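Local coordinates for protein lysin (Enterococcus phage IMEEF1, PDB 6IST) that probably cleaves amide or peptide bonds in the peptidoglycan of its enterococcal host through a CHAP-type cysteine peptidase domain, and binds calcium, at residues V53-P56 against Q62-R65; M78-G83 against Y88-I93; E181-I186 against L232-V237. All coordinates share one frame; numbering follows the deposited sequence.

From the N terminus, the chain first closes contact 1, where five residues separate the loop 53-56 from strand 62-65, an outermost strand of the antiparallel sheet in the CHAP domain. Contact 2 follows, pairing 78-80 with 90-93 inside the same sheet as a hairpin. The two touch, since Val53 CG2 packs on Ile79 CG2 and Arg65 on Leu82. Contact 3 closes a much longer excursion of 45 residues, which includes two helices and two strands, and ties strand 180-186 of the second, mixed sheet to the C-terminal tail. All three lie in series along the chain, none nested or crossed. Pro56 against Gln182 joins contacts 1 and 3, whereas contacts 2 and 3 stay about 16 Å apart at their nearest atoms.

Contact 1 (V53-P56 against Q62-R65)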
ATOM      1  N   VAL C  53      14.710  -8.559  16.706  1.00 20.73           N
ATOM      2  CA  VAL C  53      16.060  -8.040  16.958  1.00 21.58           C
ATOM      3  C   VAL C  53      16.603  -7.447  15.677  1.00 23.62           C
ATOM      4  O   VAL C  53      17.261  -6.436  15.685  1.00 22.48           O
ATOM      5  CB  VAL C  53      17.005  -9.157  17.475  1.00 21.00           C
ATOM      6  CG1 VAL C  53      18.464  -8.748  17.401  1.00 26.06           C
ATOM      7  CG2 VAL C  53      16.687  -9.473  18.888  1.00 20.65           C
ATOM      8  N   ASP C  54      16.334  -8.072  14.554  1.00 24.09           N
ATOM      9  CA  ASP C  54      17.036  -7.571  13.375  1.00 28.95           C
ATOM     10  C   ASP C  54      16.215  -7.433  12.082  1.00 26.08           C
ATOM     11  O   ASP C  54      16.751  -7.003  11.079  1.00 26.19           O
ATOM     12  CB  ASP C  54      18.205  -8.536  13.142  1.00 33.25           C
ATOM     13  CG  ASP C  54      17.729  -9.892  12.674  1.00 39.49           C
ATOM     14  OD1 ASP C  54      18.524 -10.558  11.966  1.00 56.48           O
ATOM     15  OD2 ASP C  54      16.587 -10.297  13.015  1.00 40.20           O
ATOM     16  N   GLN C  55      14.923  -7.665  12.113  1.00 25.14           N
ATOM     17  CA  GLN C  55      14.145  -7.462  10.886  1.00 22.06           C
ATOM     18  C   GLN C  55      14.035  -5.967  10.585  1.00 22.18           C
ATOM     19  O   GLN C  55      14.121  -5.108  11.482  1.00 18.15           O
ATOM     20  CB  GLN C  55      12.783  -8.085  10.992  1.00 23.75           C
ATOM     21  CG  GLN C  55      11.804  -7.363  11.896  1.00 23.54           C
ATOM     22  CD  GLN C  55      10.520  -8.169  12.126  1.00 23.77           C
ATOM     23  OE1 GLN C  55       9.500  -7.799  11.612  1.00 20.15           O
ATOM     24  NE2 GLN C  55      10.578  -9.259  12.908  1.00 21.24           N
ATOM     25  N   PRO C  56      13.888  -5.614   9.305  1.00 24.04           N
ATOM     26  CA  PRO C  56      13.690  -4.189   8.978  1.00 21.18           C
ATOM     27  C   PRO C  56      12.425  -3.593   9.599  1.00 21.32           C
ATOM     28  O   PRO C  56      11.410  -4.301   9.861  1.00 19.12           O
ATOM     29  CB  PRO C  56      13.567  -4.183   7.433  1.00 25.15           C
ATOM     30  CG  PRO C  56      13.778  -5.586   6.986  1.00 25.27           C
ATOM     31  CD  PRO C  56      13.635  -6.499   8.152  1.00 25.44           C
ATOM     32  N   GLN C  62      12.405   3.145  15.717  1.00 23.47           N
ATOM     33  CA  GLN C  62      13.747   3.036  16.232  1.00 25.34           C
ATOM     34  C   GLN C  62      13.872   1.743  17.014  1.00 22.75           C
ATOM     35  O   GLN C  62      12.922   1.258  17.605  1.00 24.31           O
ATOM     36  CB  GLN C  62      14.070   4.151  17.202  1.00 29.41           C
ATOM     37  CG  GLN C  62      14.101   5.567  16.619  1.00 36.33           C
ATOM     38  CD  GLN C  62      14.059   6.594  17.725  1.00 44.47           C
ATOM     39  OE1 GLN C  62      14.537   6.348  18.843  1.00 43.08           O
ATOM     40  NE2 GLN C  62      13.466   7.741  17.439  1.00 53.22           N
ATOM     41  N   ARG C  63      15.052   1.213  17.007  1.00 21.33           N
ATOM     42  CA  ARG C  63      15.375   0.013  17.794  1.00 21.78           C
ATOM     43  C   ARG C  63      16.596   0.278  18.618  1.00 24.38           C
ATOM     44  O   ARG C  63      17.572   0.827  18.124  1.00 23.16           O
ATOM     45  CB  ARG C  63      15.595  -1.128  16.812  1.00 22.61           C
ATOM     46  CG  ARG C  63      16.030  -2.418  17.418  1.00 21.84           C
ATOM     47  CD  ARG C  63      15.674  -3.598  16.552  1.00 21.15           C
ATOM     48  NE  ARG C  63      16.212  -3.389  15.235  1.00 20.95           N
ATOM     49  CZ  ARG C  63      15.773  -3.959  14.114  1.00 21.57           C
ATOM     50  NH1 ARG C  63      14.727  -4.738  14.091  1.00 20.17           N
ATOM     51  NH2 ARG C  63      16.328  -3.597  12.978  1.00 22.47           N
ATOM     52  N   ILE C  64      16.549  -0.083  19.901  1.00 21.19           N
ATOM     53  CA  ILE C  64      17.573   0.236  20.860  1.00 24.55           C
ATOM     54  C   ILE C  64      17.876  -0.984  21.716  1.00 23.97           C
ATOM     55  O   ILE C  64      16.980  -1.538  22.363  1.00 22.04           O
ATOM     56  CB  ILE C  64      17.093   1.388  21.834  1.00 27.08           C
ATOM     57  CG1 ILE C  64      16.523   2.558  21.050  1.00 31.59           C
ATOM     58  CG2 ILE C  64      18.229   1.825  22.750  1.00 29.39           C
ATOM     59  CD1 ILE C  64      15.681   3.566  21.829  1.00 33.45           C
ATOM     60  N   ARG C  65      19.131  -1.390  21.741  1.00 24.95           N
ATOM     61  CA  ARG C  65      19.622  -2.371  22.700  1.00 28.20           C
ATOM     62  C   ARG C  65      19.591  -1.727  24.078  1.00 28.98           C
ATOM     63  O   ARG C  65      20.095  -0.633  24.235  1.00 36.09           O
ATOM     64  CB  ARG C  65      21.068  -2.715  22.415  1.00 35.16           C
ATOM     65  CG  ARG C  65      21.272  -3.951  21.605  1.00 40.37           C
ATOM     66  CD  ARG C  65      21.874  -5.075  22.427  1.00 44.45           C
ATOM     67  NE  ARG C  65      21.201  -5.238  23.691  1.00 43.62           N
ATOM     68  CZ  ARG C  65      21.528  -6.141  24.613  1.00 43.54           C
ATOM     69  NH1 ARG C  65      22.540  -6.991  24.398  1.00 49.78           N
ATOM     70  NH2 ARG C  65      20.820  -6.208  25.756  1.00 34.66           N
TER
HETATM   71  O   HOH W   1      17.471  -4.243  10.165  1.00 47.04           O
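Val53 turns its carbonyl, not its side chain, toward Arg63: Val53 O sits 3.0 Å above the guanidinium plane of Arg63, offset toward the rim. Val53 O lies 3.3 Å from Arg63 NE, but the angle is too poor for a hydrogen bond, so this is an oxygen resting over the face of a cationic group. The valine side chain points the other way, a compact apolar group that can lie against Trp133 of strand 132-137.

Asp54 continues over the same face with its CA. Its carboxylate does not reach the arginine, OD2 being 6.0 Å from Arg63 NH1, so any attraction between the charges acts at a distance. The backbone contributes instead, as a water bridges Asp54 O to Arg63 NH2, weakly on the arginine side.

Gln55 supplies the main acceptor. Arg63 NH1 donates to Gln55 O at 2.7 Å, nearly in the guanidinium plane and on a lone pair of the carbonyl, while NH2 adds a weak second bond to the same oxygen at 3.1 Å. The long, amide-bearing side chain of Gln55 spends its NE2 on two backbone carbonyls of the same loop, Tyr46 O and Ala51 O. Pro56, next along, packs on Thr180 of strand 180-186.

Arg63 spans the gap because its CG lies anti to the backbone N (chi1 176°) and the chain bends only at chi3. Its flat end with several N-H donors suits a loop that offers one carbonyl over the face of the group and another at its edge; Leu52 O also accepts from NH1. The chemistry implies that an arginine on an outermost strand of the CHAP-domain sheet fastens the preceding loop by the loop's own backbone oxygens, its positive charge probably polarising those carbonyls.

Contact 2 (M78-G83 against Y88-I93); sequences MIWGLG and YGHTGI
Trp80 and His90 face each other as a hydrogen-bonded pair in the antiparallel hairpin of strands 77-80 and 90-94, within the central sheet of the CHAP domain. Trp80 N donates almost straight to His90 O (2.9 Å, 175°), and His90 N returns a bond to Trp80 O. Their side chains run side by side, and the imidazole turns its edge to the indole face in a T-shaped pair with planes at 60°. His90 CD2 makes the approach, 3.3 Å above the indole plane. The broad, flat tryptophan suits this place as a wall beside the histidine. With chi1 at -179°, the His90 ring swings alongside Trp80 so that its CD2 edge meets that face.

Along the hairpin, Gly89 has positive phi, readily adopted without a side chain, and its CA comes close to Trp80 O. Met78 N bonds Gly92 O at 3.0 Å. Thr91 OG1 donates to Met78 O at 2.7 Å, nearly along the C=O axis.

Farther out, Tyr85 and His127 meet the indole. His90 NE2 bonds Asp108 and the side chain touches Cys29, consistent with a Cys-His-Asp catalytic triad in a CHAP-type cysteine peptidase. Thr91 OG1 has a second partner in Thr33 OG1.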
ATOM      1  N   MET C  78       8.809  -4.569  23.711  1.00 16.51           N
ATOM      2  CA  MET C  78       9.879  -5.183  24.417  1.00 18.78           C
ATOM      3  C   MET C  78      10.273  -6.412  23.711  1.00 19.50           C
ATOM      4  O   MET C  78       9.433  -7.174  23.184  1.00 21.86           O
ATOM      5  CB  MET C  78       9.378  -5.593  25.795  1.00 21.42           C
ATOM      6  CG  MET C  78       8.899  -4.473  26.633  1.00 21.98           C
ATOM      7  SD  MET C  78      10.058  -3.189  27.019  1.00 17.10           S
ATOM      8  CE  MET C  78      11.546  -4.181  27.390  1.00 22.35           C
ATOM      9  N   ILE C  79      11.542  -6.625  23.705  1.00 17.76           N
ATOM     10  CA  ILE C  79      12.161  -7.777  23.113  1.00 18.03           C
ATOM     11  C   ILE C  79      13.064  -8.500  24.101  1.00 17.52           C
ATOM     12  O   ILE C  79      14.046  -7.926  24.600  1.00 16.06           O
ATOM     13  CB  ILE C  79      12.996  -7.339  21.893  1.00 20.47           C
ATOM     14  CG1 ILE C  79      12.271  -6.358  20.956  1.00 22.18           C
ATOM     15  CG2 ILE C  79      13.464  -8.594  21.141  1.00 23.07           C
ATOM     16  CD1 ILE C  79      13.226  -5.738  19.972  1.00 21.91           C
ATOM     17  N   TRP C  80      12.789  -9.788  24.327  1.00 19.53           N
ATOM     18  CA  TRP C  80      13.653 -10.671  25.053  1.00 17.67           C
ATOM     19  C   TRP C  80      14.360 -11.502  24.058  1.00 18.96           C
ATOM     20  O   TRP C  80      13.680 -12.149  23.196  1.00 17.95           O
ATOM     21  CB  TRP C  80      12.879 -11.553  25.928  1.00 18.91           C
ATOM     22  CG  TRP C  80      12.331 -10.999  27.193  1.00 18.22           C
ATOM     23  CD1 TRP C  80      12.845 -11.192  28.470  1.00 18.60           C
ATOM     24  CD2 TRP C  80      11.160 -10.172  27.367  1.00 18.87           C
ATOM     25  NE1 TRP C  80      12.038 -10.561  29.395  1.00 19.57           N
ATOM     26  CE2 TRP C  80      11.031  -9.904  28.756  1.00 17.56           C
ATOM     27  CE3 TRP C  80      10.263  -9.611  26.514  1.00 18.49           C
ATOM     28  CZ2 TRP C  80       9.978  -9.106  29.249  1.00 18.91           C
ATOM     29  CZ3 TRP C  80       9.167  -8.864  27.001  1.00 18.90           C
ATOM     30  CH2 TRP C  80       9.082  -8.612  28.369  1.00 18.93           C
ATOM     31  N   GLY C  81      15.682 -11.510  24.151  1.00 18.18           N
ATOM     32  CA  GLY C  81      16.471 -12.297  23.156  1.00 20.10           C
ATOM     33  C   GLY C  81      17.742 -12.937  23.646  1.00 20.56           C
ATOM     34  O   GLY C  81      18.555 -13.339  22.803  1.00 23.57           O
ATOM     35  N   LEU C  82      17.974 -12.980  24.953  1.00 18.93           N
ATOM     36  CA  LEU C  82      19.247 -13.428  25.531  1.00 20.81           C
ATOM     37  C   LEU C  82      19.024 -14.610  26.377  1.00 20.62           C
ATOM     38  O   LEU C  82      17.973 -14.761  26.986  1.00 20.05           O
ATOM     39  CB  LEU C  82      19.908 -12.350  26.375  1.00 22.29           C
ATOM     40  CG  LEU C  82      20.194 -11.104  25.504  1.00 26.94           C
ATOM     41  CD1 LEU C  82      20.625  -9.950  26.415  1.00 37.20           C
ATOM     42  CD2 LEU C  82      21.232 -11.396  24.465  1.00 29.15           C
ATOM     43  N   GLY C  83      20.006 -15.501  26.440  1.00 20.34           N
ATOM     44  CA  GLY C  83      19.862 -16.650  27.339  1.00 21.43           C
ATOM     45  C   GLY C  83      18.848 -17.648  26.794  1.00 22.68           C
ATOM     46  O   GLY C  83      18.874 -17.984  25.587  1.00 24.51           O
ATOM     47  N   TYR C  88      13.629 -18.482  20.563  1.00 20.85           N
ATOM     48  CA  TYR C  88      12.360 -18.000  20.047  1.00 22.28           C
ATOM     49  C   TYR C  88      12.006 -16.557  20.400  1.00 20.90           C
ATOM     50  O   TYR C  88      11.165 -15.962  19.767  1.00 21.71           O
ATOM     51  CB  TYR C  88      11.258 -18.871  20.547  1.00 26.87           C
ATOM     52  CG  TYR C  88      11.389 -20.297  20.081  1.00 31.07           C
ATOM     53  CD1 TYR C  88      11.278 -20.609  18.729  1.00 38.35           C
ATOM     54  CD2 TYR C  88      11.622 -21.318  20.986  1.00 36.55           C
ATOM     55  CE1 TYR C  88      11.405 -21.929  18.289  1.00 44.60           C
ATOM     56  CE2 TYR C  88      11.753 -22.652  20.556  1.00 41.37           C
ATOM     57  CZ  TYR C  88      11.636 -22.941  19.215  1.00 45.17           C
ATOM     58  OH  TYR C  88      11.754 -24.240  18.778  1.00 53.79           O
ATOM     59  N   GLY C  89      12.592 -16.075  21.490  1.00 18.85           N
ATOM     60  CA  GLY C  89      12.301 -14.762  22.030  1.00 18.71           C
ATOM     61  C   GLY C  89      11.017 -14.667  22.836  1.00 18.12           C
ATOM     62  O   GLY C  89      10.273 -15.608  23.019  1.00 20.51           O
ATOM     63  N   HIS C  90      10.799 -13.471  23.359  1.00 13.18           N
ATOM     64  CA  HIS C  90       9.516 -13.126  23.956  1.00 12.72           C
ATOM     65  C   HIS C  90       9.301 -11.672  23.647  1.00 12.26           C
ATOM     66  O   HIS C  90      10.247 -10.960  23.403  1.00 14.58           O
ATOM     67  CB  HIS C  90       9.607 -13.377  25.466  1.00 14.73           C
ATOM     68  CG  HIS C  90       8.343 -13.071  26.185  1.00 15.58           C
ATOM     69  ND1 HIS C  90       7.151 -13.702  25.943  1.00 19.70           N
ATOM     70  CD2 HIS C  90       8.097 -12.135  27.114  1.00 19.56           C
ATOM     71  CE1 HIS C  90       6.206 -13.166  26.696  1.00 18.12           C
ATOM     72  NE2 HIS C  90       6.771 -12.204  27.420  1.00 18.40           N
ATOM     73  N   THR C  91       8.050 -11.212  23.742  1.00 12.21           N
ATOM     74  CA  THR C  91       7.725  -9.827  23.470  1.00 14.63           C
ATOM     75  C   THR C  91       6.487  -9.476  24.227  1.00 14.79           C
ATOM     76  O   THR C  91       5.861 -10.321  24.791  1.00 13.96           O
ATOM     77  CB  THR C  91       7.557  -9.597  21.960  1.00 15.45           C
ATOM     78  OG1 THR C  91       7.386  -8.203  21.696  1.00 16.58           O
ATOM     79  CG2 THR C  91       6.347 -10.403  21.361  1.00 15.60           C
ATOM     80  N   GLY C  92       6.259  -8.173  24.332  1.00 16.69           N
ATOM     81  CA  GLY C  92       5.026  -7.660  24.948  1.00 14.17           C
ATOM     82  C   GLY C  92       5.161  -6.128  24.857  1.00 16.72           C
ATOM     83  O   GLY C  92       6.073  -5.594  24.220  1.00 15.63           O
ATOM     84  N   ILE C  93       4.197  -5.384  25.412  1.00 17.26           N
ATOM     85  CA  ILE C  93       4.201  -3.953  25.248  1.00 17.65           C
ATOM     86  C   ILE C  93       4.410  -3.270  26.598  1.00 16.88           C
ATOM     87  O   ILE C  93       3.563  -3.490  27.488  1.00 19.60           O
ATOM     88  CB  ILE C  93       2.875  -3.429  24.673  1.00 20.68           C
ATOM     89  CG1 ILE C  93       2.487  -4.111  23.317  1.00 21.69           C
ATOM     90  CG2 ILE C  93       2.935  -1.909  24.475  1.00 20.95           C
ATOM     91  CD1 ILE C  93       3.499  -3.977  22.200  1.00 24.51           C
TER

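Contact 3 (E181-I186 against L232-V237); sequences EQWFVI and LPQVKV
Strand 180-186 of the mixed sheet meets the C-terminal tail just after helix 223-231, through two separate side-chain pairs. Val185 touches Leu232 in the first: CD1 of the leucine reaches both valine methyls, 3.9 Å from Val185 CG1 and the same from CG2, the two side chains crossing at about a right angle. Leu232, the first residue beyond the helix, points its side chain to the strand, so that a single methyl meets both methyls of the beta-branched valine.

Within the sheet, strand 180-186 runs antiparallel to 169-174 and to 189-192. Strand 169-174 brings Tyr171 almost parallel to the indole of Trp183, and Arg190 from strand 189-192 bonds Leu232 O, binding the tail to the sheet.

The second pair is Trp183 with Gln234. A chi1 of 179° holds Gln234 straight out from its backbone, and the extended chain carries the amide to the six-membered end of the indole, with NE2 3.6 Å from Trp183 CH2. Ring and amide planes stand 65° apart, and no hydrogen bond joins them. The other end of the indole is polar: Trp183 NE1 donates to Glu181 OE1 at 2.8 Å, on the anti side of the carboxylate and nearly in the ring plane.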
ATOM      1  N   GLU C 181      14.309  -8.379   1.549  1.00 24.21           N
ATOM      2  CA  GLU C 181      14.364  -7.278   0.564  1.00 24.77           C
ATOM      3  C   GLU C 181      13.243  -6.310   0.721  1.00 22.35           C
ATOM      4  O   GLU C 181      12.137  -6.719   1.030  1.00 22.50           O
ATOM      5  CB  GLU C 181      14.198  -7.874  -0.796  1.00 26.03           C
ATOM      6  CG  GLU C 181      15.355  -8.783  -1.215  1.00 27.39           C
ATOM      7  CD  GLU C 181      15.100  -9.455  -2.575  1.00 29.83           C
ATOM      8  OE1 GLU C 181      13.956  -9.434  -3.131  1.00 27.12           O
ATOM      9  OE2 GLU C 181      16.054 -10.089  -3.074  1.00 33.49           O
ATOM     10  N   GLN C 182      13.497  -5.027   0.497  1.00 19.35           N
ATOM     11  CA  GLN C 182      12.428  -4.077   0.511  1.00 17.69           C
ATOM     12  C   GLN C 182      12.105  -3.733  -0.965  1.00 20.68           C
ATOM     13  O   GLN C 182      13.071  -3.500  -1.766  1.00 19.56           O
ATOM     14  CB  GLN C 182      12.849  -2.817   1.263  1.00 19.41           C
ATOM     15  CG  GLN C 182      13.298  -3.010   2.710  1.00 20.47           C
ATOM     16  CD  GLN C 182      13.210  -1.768   3.552  1.00 23.08           C
ATOM     17  OE1 GLN C 182      12.334  -0.883   3.330  1.00 22.27           O
ATOM     18  NE2 GLN C 182      14.110  -1.668   4.540  1.00 25.80           N
ATOM     19  N   TRP C 183      10.805  -3.629  -1.280  1.00 19.52           N
ATOM     20  CA  TRP C 183      10.308  -3.381  -2.604  1.00 17.04           C
ATOM     21  C   TRP C 183       9.331  -2.226  -2.589  1.00 19.87           C
ATOM     22  O   TRP C 183       8.627  -2.074  -1.624  1.00 21.74           O
ATOM     23  CB  TRP C 183       9.620  -4.632  -3.141  1.00 18.81           C
ATOM     24  CG  TRP C 183      10.542  -5.725  -3.501  1.00 20.18           C
ATOM     25  CD1 TRP C 183      11.151  -6.594  -2.673  1.00 22.60           C
ATOM     26  CD2 TRP C 183      10.967  -6.052  -4.827  1.00 20.30           C
ATOM     27  NE1 TRP C 183      11.954  -7.446  -3.384  1.00 21.37           N
ATOM     28  CE2 TRP C 183      11.830  -7.156  -4.722  1.00 20.89           C
ATOM     29  CE3 TRP C 183      10.682  -5.510  -6.084  1.00 20.36           C
ATOM     30  CZ2 TRP C 183      12.412  -7.749  -5.830  1.00 21.65           C
ATOM     31  CZ3 TRP C 183      11.231  -6.115  -7.201  1.00 21.89           C
ATOM     32  CH2 TRP C 183      12.075  -7.237  -7.071  1.00 19.57           C
ATOM     33  N   PHE C 184       9.314  -1.429  -3.646  1.00 16.79           N
ATOM     34  CA  PHE C 184       8.451  -0.231  -3.768  1.00 17.50           C
ATOM     35  C   PHE C 184       7.539  -0.385  -4.931  1.00 19.38           C
ATOM     36  O   PHE C 184       7.982  -0.624  -6.024  1.00 18.55           O
ATOM     37  CB  PHE C 184       9.347   0.953  -3.887  1.00 19.44           C
ATOM     38  CG  PHE C 184       8.671   2.300  -3.979  1.00 18.80           C
ATOM     39  CD1 PHE C 184       7.644   2.651  -3.162  1.00 19.89           C
ATOM     40  CD2 PHE C 184       9.170   3.232  -4.872  1.00 21.63           C
ATOM     41  CE1 PHE C 184       7.072   3.898  -3.263  1.00 22.69           C
ATOM     42  CE2 PHE C 184       8.629   4.501  -4.972  1.00 23.90           C
ATOM     43  CZ  PHE C 184       7.558   4.821  -4.159  1.00 24.37           C
ATOM     44  N   VAL C 185       6.247  -0.202  -4.691  1.00 18.12           N
ATOM     45  CA  VAL C 185       5.253  -0.223  -5.728  1.00 19.59           C
ATOM     46  C   VAL C 185       4.896   1.196  -6.064  1.00 21.40           C
ATOM     47  O   VAL C 185       4.585   1.983  -5.165  1.00 21.50           O
ATOM     48  CB  VAL C 185       4.009  -1.007  -5.234  1.00 20.21           C
ATOM     49  CG1 VAL C 185       2.861  -0.938  -6.229  1.00 22.34           C
ATOM     50  CG2 VAL C 185       4.442  -2.428  -4.943  1.00 17.62           C
ATOM     51  N   ILE C 186       5.012   1.528  -7.350  1.00 21.99           N
ATOM     52  CA  ILE C 186       4.714   2.853  -7.848  1.00 24.00           C
ATOM     53  C   ILE C 186       4.412   2.758  -9.339  1.00 25.83           C
ATOM     54  O   ILE C 186       5.094   2.043 -10.053  1.00 24.50           O
ATOM     55  CB  ILE C 186       5.909   3.822  -7.623  1.00 27.25           C
ATOM     56  CG1 ILE C 186       5.618   5.207  -8.200  1.00 28.85           C
ATOM     57  CG2 ILE C 186       7.202   3.261  -8.177  1.00 25.06           C
ATOM     58  CD1 ILE C 186       6.510   6.320  -7.734  1.00 30.60           C
ATOM     59  N   LEU C 232       2.533  -6.537 -11.414  1.00 24.93           N
ATOM     60  CA  LEU C 232       3.309  -5.303 -11.363  1.00 24.53           C
ATOM     61  C   LEU C 232       4.689  -5.624 -11.914  1.00 24.06           C
ATOM     62  O   LEU C 232       5.492  -6.198 -11.225  1.00 29.41           O
ATOM     63  CB  LEU C 232       3.456  -4.853  -9.930  1.00 25.47           C
ATOM     64  CG  LEU C 232       2.159  -4.650  -9.130  1.00 27.88           C
ATOM     65  CD1 LEU C 232       2.547  -4.520  -7.663  1.00 29.16           C
ATOM     66  CD2 LEU C 232       1.411  -3.419  -9.563  1.00 26.83           C
ATOM     67  N   PRO C 233       4.951  -5.291 -13.172  1.00 24.24           N
ATOM     68  CA  PRO C 233       6.284  -5.620 -13.673  1.00 26.97           C
ATOM     69  C   PRO C 233       7.395  -4.944 -12.891  1.00 24.68           C
ATOM     70  O   PRO C 233       7.240  -3.833 -12.401  1.00 20.98           O
ATOM     71  CB  PRO C 233       6.282  -5.071 -15.101  1.00 30.34           C
ATOM     72  CG  PRO C 233       4.841  -4.789 -15.424  1.00 31.28           C
ATOM     73  CD  PRO C 233       4.166  -4.518 -14.113  1.00 28.33           C
ATOM     74  N   GLN C 234       8.526  -5.624 -12.830  1.00 23.86           N
ATOM     75  CA  GLN C 234       9.685  -5.074 -12.187  1.00 26.42           C
ATOM     76  C   GLN C 234      10.347  -4.032 -13.061  1.00 27.17           C
ATOM     77  O   GLN C 234      10.474  -4.242 -14.222  1.00 26.96           O
ATOM     78  CB  GLN C 234      10.670  -6.174 -11.876  1.00 25.41           C
ATOM     79  CG  GLN C 234      11.898  -5.588 -11.221  1.00 25.99           C
ATOM     80  CD  GLN C 234      12.854  -6.644 -10.715  1.00 27.16           C
ATOM     81  OE1 GLN C 234      12.666  -7.815 -10.976  1.00 30.46           O
ATOM     82  NE2 GLN C 234      13.880  -6.219  -9.996  1.00 26.02           N
ATOM     83  N   VAL C 235      10.773  -2.915 -12.490  1.00 23.29           N
ATOM     84  CA  VAL C 235      11.670  -2.011 -13.169  1.00 27.48           C
ATOM     85  C   VAL C 235      12.859  -1.714 -12.281  1.00 29.54           C
ATOM     86  O   VAL C 235      12.744  -1.734 -11.067  1.00 24.60           O
ATOM     87  CB  VAL C 235      10.974  -0.705 -13.596  1.00 27.84           C
ATOM     88  CG1 VAL C 235       9.833  -0.987 -14.575  1.00 29.60           C
ATOM     89  CG2 VAL C 235      10.495   0.079 -12.394  1.00 28.95           C
ATOM     90  N   LYS C 236      13.986  -1.408 -12.907  1.00 31.11           N
ATOM     91  CA  LYS C 236      15.271  -1.284 -12.216  1.00 40.61           C
ATOM     92  C   LYS C 236      15.631   0.164 -12.021  1.00 42.98           C
ATOM     93  O   LYS C 236      15.412   0.988 -12.882  1.00 38.61           O
ATOM     94  CB  LYS C 236      16.403  -1.906 -13.026  1.00 43.75           C
ATOM     95  CG  LYS C 236      16.893  -3.226 -12.469  1.00 49.44           C
ATOM     96  CD  LYS C 236      16.004  -4.339 -12.934  1.00 48.81           C
ATOM     97  CE  LYS C 236      16.385  -5.661 -12.310  1.00 52.98           C
ATOM     98  NZ  LYS C 236      17.666  -6.208 -12.808  1.00 56.37           N
ATOM     99  N   VAL C 237      16.252   0.446 -10.895  1.00 46.20           N
ATOM    100  CA  VAL C 237      16.809   1.752 -10.639  1.00 56.15           C
ATOM    101  C   VAL C 237      18.278   1.607 -10.229  1.00 66.01           C
ATOM    102  O   VAL C 237      18.654   0.593  -9.633  1.00 68.86           O
ATOM    103  CB  VAL C 237      15.995   2.460  -9.557  1.00 56.80           C
ATOM    104  CG1 VAL C 237      16.342   1.937  -8.155  1.00 56.67           C
ATOM    105  CG2 VAL C 237      16.195   3.959  -9.673  1.00 61.97           C
TER